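Local coordinates for putative type VI secretion protein (Escherichia coli, PDB 4PS2) that probably forms, with its partner TssC, the contractile sheath of the type VI secretion system, this piece being its C-terminal helical fragment, at residues 8-11 with 12-15; 28-31 with 32-36. All blocks are in the same frame, centred on the assembly; numbering follows the deposited sequence.

In the fold
Two local contacts follow one another along this chain, in series, neither nesting nor crossing. From the N terminus an extended segment runs to contact 1, where residues 8-15 turn back on themselves and close a tight loop at the surface, its centre about 22 Å from that of the chain. The long helix 16-40 starts directly afterwards. Contact 2, residues 28-36, lies within that helix, its centre about 5 Å from that of the chain, where helices 46-57 and 64-71 pack against it. R33 of contact 2 also holds the N-terminal segment that leads into contact 1. The two contacts do not touch; their nearest atoms are about 12 Å apart.

Contact 1: residues 8-11 with 12-15; sequences FRNM and NDFT
Residues 8-11 run straight into 12-15, and the backbone folds into a short 3-10 turn in which D13 N donates to N10 O (3.2 Å) and F14 N to M11 O (3.1 Å). In both bonds the donor sits above the carbonyl plane, well off a lone pair, consistent with the tight i to i+3 curl.

D13 draws the preceding residues in. With CG anti to its carbonyl carbon (chi1 -81°), its carboxylate reaches back to R9, where OD1 accepts the backbone N of R9 at 3.0 Å on the anti side, close to the carboxylate plane. The same oxygen meets R9 NE in a salt bridge of 3.1 Å, a weak, bent hydrogen bond in a poorly ordered side chain. Beside this, N10 turns its amide oxygen OD1 to the backbone N of N12, again weakly (3.3 Å).

On another side of the turn the F8 and F14 rings form an offset stack, nearly parallel (5°), with centroids 3.9 Å apart. F14 CE1 lies above the middle of the F8 ring, and F8 CD2 lies likewise over F14, while D13 O approaches the F8 edge. With an alanine at F8 the stacked ring is gone, and F14, left without that face-on partner, is likely to turn more freely. Near the root of the F14 ring, M11 SD comes within 3.9 Å of CD2, an oblique Met-aromatic contact; bends at chi2 and chi3 curl the methionine chain.

Exposed for the most part, the whole is a 3-10 turn leading into helix 16-40, with T15 at the N-cap position, its side chain making no capping bond: a turn closed by side-chain-to-backbone bonds from D13 and, weakly, N10, with an aromatic pair on another side.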
ATOM      1  N   PHE A   8      13.366  -1.957 -12.723  1.00 31.39           N
ATOM      2  CA  PHE A   8      14.549  -1.097 -12.759  1.00 31.93           C
ATOM      3  C   PHE A   8      14.767  -0.748 -14.231  1.00 37.81           C
ATOM      4  O   PHE A   8      15.031  -1.648 -15.021  1.00 37.80           O
ATOM      5  CB  PHE A   8      15.774  -1.851 -12.185  1.00 32.91           C
ATOM      6  CG  PHE A   8      15.597  -2.309 -10.753  1.00 33.18           C
ATOM      7  CD1 PHE A   8      15.014  -3.542 -10.465  1.00 34.99           C
ATOM      8  CD2 PHE A   8      16.049  -1.531  -9.697  1.00 32.68           C
ATOM      9  CE1 PHE A   8      14.840  -3.962  -9.147  1.00 34.85           C
ATOM     10  CE2 PHE A   8      15.895  -1.962  -8.377  1.00 35.20           C
ATOM     11  CZ  PHE A   8      15.289  -3.174  -8.110  1.00 33.32           C
ATOM     12  N   ARG A   9      14.571   0.525 -14.609  1.00 36.49           N
ATOM     13  CA  ARG A   9      14.698   0.984 -16.000  1.00 37.17           C
ATOM     14  C   ARG A   9      16.084   1.509 -16.377  1.00 40.35           C
ATOM     15  O   ARG A   9      16.317   1.884 -17.529  1.00 39.82           O
ATOM     16  CB  ARG A   9      13.565   1.945 -16.406  1.00 40.64           C
ATOM     17  CG  ARG A   9      13.309   3.090 -15.442  1.00 57.57           C
ATOM     18  CD  ARG A   9      11.978   2.887 -14.750  1.00 73.59           C
ATOM     19  NE  ARG A   9      12.001   3.377 -13.372  1.00 88.56           N
ATOM     20  CZ  ARG A   9      11.497   4.542 -12.981  1.00109.20           C
ATOM     21  NH1 ARG A   9      10.916   5.353 -13.858  1.00 97.24           N
ATOM     22  NH2 ARG A   9      11.562   4.902 -11.706  1.00 99.78           N
ATOM     23  N   ASN A  10      16.995   1.522 -15.402  1.00 36.96           N
ATOM     24  CA  ASN A  10      18.395   1.900 -15.540  1.00 37.20           C
ATOM     25  C   ASN A  10      19.165   1.436 -14.307  1.00 40.99           C
ATOM     26  O   ASN A  10      18.561   1.082 -13.288  1.00 40.66           O
ATOM     27  CB  ASN A  10      18.584   3.420 -15.828  1.00 38.95           C
ATOM     28  CG  ASN A  10      18.543   4.344 -14.634  1.00 66.99           C
ATOM     29  OD1 ASN A  10      19.441   5.165 -14.433  1.00 65.47           O
ATOM     30  ND2 ASN A  10      17.486   4.279 -13.849  1.00 61.93           N
ATOM     31  N   MET A  11      20.470   1.511 -14.381  1.00 36.44           N
ATOM     32  CA  MET A  11      21.352   1.038 -13.363  1.00 35.38           C
ATOM     33  C   MET A  11      21.251   1.905 -12.141  1.00 39.96           C
ATOM     34  O   MET A  11      21.441   1.440 -11.053  1.00 39.93           O
ATOM     35  CB  MET A  11      22.773   1.020 -13.898  1.00 37.30           C
ATOM     36  CG  MET A  11      23.661  -0.010 -13.293  1.00 40.32           C
ATOM     37  SD  MET A  11      23.015  -1.682 -13.204  1.00 43.61           S
ATOM     38  CE  MET A  11      23.071  -2.230 -14.860  1.00 39.59           C
ATOM     39  N   ASN A  12      20.939   3.178 -12.332  1.00 35.57           N
ATOM     40  CA  ASN A  12      20.832   4.112 -11.221  1.00 35.38           C
ATOM     41  C   ASN A  12      19.667   3.845 -10.276  1.00 35.81           C
ATOM     42  O   ASN A  12      19.663   4.335  -9.192  1.00 36.14           O
ATOM     43  CB  ASN A  12      20.737   5.541 -11.738  1.00 20.00           C
ATOM     44  CG  ASN A  12      22.082   6.143 -12.103  1.00 20.00           C
ATOM     45  OD1 ASN A  12      23.113   5.491 -12.049  1.00 20.00           O
ATOM     46  ND2 ASN A  12      22.069   7.419 -12.455  1.00 20.00           N
ATOM     47  N   ASP A  13      18.706   3.063 -10.729  1.00 30.42           N
ATOM     48  CA  ASP A  13      17.594   2.576  -9.952  1.00 28.91           C
ATOM     49  C   ASP A  13      17.980   1.589  -8.842  1.00 30.72           C
ATOM     50  O   ASP A  13      17.194   1.372  -7.974  1.00 28.61           O
ATOM     51  CB  ASP A  13      16.552   1.926 -10.860  1.00 30.53           C
ATOM     52  CG  ASP A  13      15.639   2.925 -11.540  1.00 43.25           C
ATOM     53  OD1 ASP A  13      14.884   2.552 -12.424  1.00 43.55           O
ATOM     54  OD2 ASP A  13      15.646   4.095 -11.198  1.00 51.32           O
ATOM     55  N   PHE A  14      19.187   1.017  -8.905  1.00 25.62           N
ATOM     56  CA  PHE A  14      19.715   0.042  -7.927  1.00 24.37           C
ATOM     57  C   PHE A  14      20.399   0.699  -6.708  1.00 29.77           C
ATOM     58  O   PHE A  14      20.792   0.019  -5.762  1.00 29.74           O
ATOM     59  CB  PHE A  14      20.677  -0.940  -8.619  1.00 25.44           C
ATOM     60  CG  PHE A  14      19.960  -1.958  -9.465  1.00 25.39           C
ATOM     61  CD1 PHE A  14      19.348  -3.065  -8.881  1.00 26.81           C
ATOM     62  CD2 PHE A  14      19.890  -1.812 -10.842  1.00 25.79           C
ATOM     63  CE1 PHE A  14      18.678  -4.001  -9.662  1.00 27.21           C
ATOM     64  CE2 PHE A  14      19.259  -2.771 -11.626  1.00 27.54           C
ATOM     65  CZ  PHE A  14      18.644  -3.851 -11.033  1.00 26.15           C
ATOM     66  N   THR A  15      20.523   2.021  -6.743  1.00 28.77           N
ATOM     67  CA  THR A  15      21.094   2.864  -5.694  1.00 29.68           C
ATOM     68  C   THR A  15      20.374   2.582  -4.362  1.00 35.88           C
ATOM     69  O   THR A  15      19.139   2.535  -4.357  1.00 36.65           O
ATOM     70  CB  THR A  15      21.019   4.334  -6.194  1.00 38.84           C
ATOM     71  OG1 THR A  15      22.316   4.792  -6.544  1.00 44.70           O
ATOM     72  CG2 THR A  15      20.387   5.278  -5.228  1.00 39.56           C
TER

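Contact 2: residues 28-31 with 32-36; sequences AMLA and MRSLL
M32 N bonds to A28 O (2.8 Å) in the middle of helix 16-40, the long helix of this small helical bundle, and the same i to i+4 pattern repeats from R33 to M29, S34 to L30 and L35 to A31. The S34 bond is the straightest, with an N-H...O angle of 164°.

One side of these two turns is packed against the bundle. A28 and M32 both press on L70 of helix 64-71; M32 also meets L53, and L35 meets F49, both of helix 46-57, while L36 faces the C-terminal loop at L73 and P75.

The other side, with L30, R33 and S34, is partly exposed and more loosely joined. R33 sets CG anti to its backbone N (chi1 178°) and bends at chi3, laying one guanidinium face over the CD1 methyl of L30, which is 3.7 Å from NH1. That nitrogen is not left to this apolar neighbour: it hydrogen-bonds the backbone oxygens of E1 and S3, fastening the N-terminal segment to the helix. S34 OG, beside its own backbone N, lies 3.1 Å from L30 O.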
ATOM      1  N   ALA A  28       3.433  -1.301   0.709  1.00 17.47           N
ATOM      2  CA  ALA A  28       2.174  -0.651   1.087  1.00 18.09           C
ATOM      3  C   ALA A  28       1.098  -0.845  -0.001  1.00 20.50           C
ATOM      4  O   ALA A  28      -0.039  -1.156   0.326  1.00 18.43           O
ATOM      5  CB  ALA A  28       2.406   0.831   1.361  1.00 19.00           C
ATOM      6  N   MET A  29       1.474  -0.687  -1.283  1.00 17.30           N
ATOM      7  CA  MET A  29       0.590  -0.860  -2.439  1.00 17.44           C
ATOM      8  C   MET A  29       0.031  -2.293  -2.539  1.00 21.20           C
ATOM      9  O   MET A  29      -1.151  -2.462  -2.859  1.00 20.14           O
ATOM     10  CB  MET A  29       1.351  -0.513  -3.729  1.00 20.26           C
ATOM     11  CG  MET A  29       1.484   1.004  -3.978  1.00 23.72           C
ATOM     12  SD  MET A  29       2.701   1.359  -5.281  1.00 28.27           S
ATOM     13  CE  MET A  29       1.814   0.900  -6.677  1.00 26.19           C
ATOM     14  N   LEU A  30       0.885  -3.321  -2.302  1.00 18.41           N
ATOM     15  CA  LEU A  30       0.425  -4.703  -2.363  1.00 16.72           C
ATOM     16  C   LEU A  30      -0.461  -5.010  -1.137  1.00 19.81           C
ATOM     17  O   LEU A  30      -1.515  -5.631  -1.292  1.00 20.05           O
ATOM     18  CB  LEU A  30       1.583  -5.696  -2.499  1.00 16.53           C
ATOM     19  CG  LEU A  30       1.192  -7.179  -2.590  1.00 20.83           C
ATOM     20  CD1 LEU A  30       0.264  -7.460  -3.797  1.00 20.46           C
ATOM     21  CD2 LEU A  30       2.439  -8.069  -2.625  1.00 22.95           C
ATOM     22  N   ALA A  31      -0.061  -4.557   0.057  1.00 15.10           N
ATOM     23  CA  ALA A  31      -0.891  -4.766   1.260  1.00 16.13           C
ATOM     24  C   ALA A  31      -2.264  -4.063   1.134  1.00 22.27           C
ATOM     25  O   ALA A  31      -3.290  -4.593   1.578  1.00 20.19           O
ATOM     26  CB  ALA A  31      -0.156  -4.282   2.497  1.00 16.88           C
ATOM     27  N   MET A  32      -2.274  -2.878   0.498  1.00 19.99           N
ATOM     28  CA  MET A  32      -3.484  -2.111   0.295  1.00 20.48           C
ATOM     29  C   MET A  32      -4.402  -2.826  -0.709  1.00 22.17           C
ATOM     30  O   MET A  32      -5.614  -2.897  -0.489  1.00 19.12           O
ATOM     31  CB  MET A  32      -3.111  -0.697  -0.203  1.00 23.49           C
ATOM     32  CG  MET A  32      -4.244   0.252  -0.203  1.00 27.91           C
ATOM     33  SD  MET A  32      -4.820   0.682   1.462  1.00 32.81           S
ATOM     34  CE  MET A  32      -6.435   1.288   1.014  1.00 29.55           C
ATOM     35  N   ARG A  33      -3.811  -3.362  -1.808  1.00 18.43           N
ATOM     36  CA  ARG A  33      -4.559  -4.079  -2.834  1.00 18.19           C
ATOM     37  C   ARG A  33      -5.248  -5.298  -2.217  1.00 22.32           C
ATOM     38  O   ARG A  33      -6.419  -5.516  -2.484  1.00 20.96           O
ATOM     39  CB  ARG A  33      -3.629  -4.507  -3.967  1.00 19.31           C
ATOM     40  CG  ARG A  33      -4.345  -5.297  -5.058  1.00 22.30           C
ATOM     41  CD  ARG A  33      -3.372  -6.154  -5.782  1.00 24.62           C
ATOM     42  NE  ARG A  33      -2.437  -5.337  -6.549  1.00 28.60           N
ATOM     43  CZ  ARG A  33      -1.390  -5.831  -7.188  1.00 40.03           C
ATOM     44  NH1 ARG A  33      -1.144  -7.135  -7.159  1.00 26.75           N
ATOM     45  NH2 ARG A  33      -0.594  -5.036  -7.883  1.00 27.69           N
ATOM     46  N   SER A  34      -4.534  -6.062  -1.375  1.00 18.71           N
ATOM     47  CA  SER A  34      -5.072  -7.251  -0.693  1.00 18.74           C
ATOM     48  C   SER A  34      -6.190  -6.890   0.278  1.00 21.58           C
ATOM     49  O   SER A  34      -7.214  -7.577   0.339  1.00 21.68           O
ATOM     50  CB  SER A  34      -3.959  -8.005   0.035  1.00 21.14           C
ATOM     51  OG  SER A  34      -2.929  -8.387  -0.864  1.00 30.68           O
ATOM     52  N   LEU A  35      -5.993  -5.814   1.042  1.00 18.53           N
ATOM     53  CA  LEU A  35      -6.959  -5.345   2.010  1.00 17.55           C
ATOM     54  C   LEU A  35      -8.251  -4.880   1.318  1.00 22.63           C
ATOM     55  O   LEU A  35      -9.337  -5.229   1.785  1.00 20.57           O
ATOM     56  CB  LEU A  35      -6.355  -4.235   2.882  1.00 17.38           C
ATOM     57  CG  LEU A  35      -7.271  -3.732   3.969  1.00 22.33           C
ATOM     58  CD1 LEU A  35      -7.527  -4.808   5.044  1.00 22.24           C
ATOM     59  CD2 LEU A  35      -6.801  -2.422   4.515  1.00 22.98           C
ATOM     60  N   LEU A  36      -8.137  -4.110   0.214  1.00 20.61           N
ATOM     61  CA  LEU A  36      -9.319  -3.658  -0.542  1.00 20.65           C
ATOM     62  C   LEU A  36     -10.053  -4.848  -1.166  1.00 23.67           C
ATOM     63  O   LEU A  36     -11.277  -4.846  -1.210  1.00 23.99           O
ATOM     64  CB  LEU A  36      -8.936  -2.662  -1.638  1.00 21.10           C
ATOM     65  CG  LEU A  36      -8.562  -1.244  -1.187  1.00 26.12           C
ATOM     66  CD1 LEU A  36      -7.833  -0.504  -2.322  1.00 25.89           C
ATOM     67  CD2 LEU A  36      -9.808  -0.451  -0.770  1.00 28.62           C
TER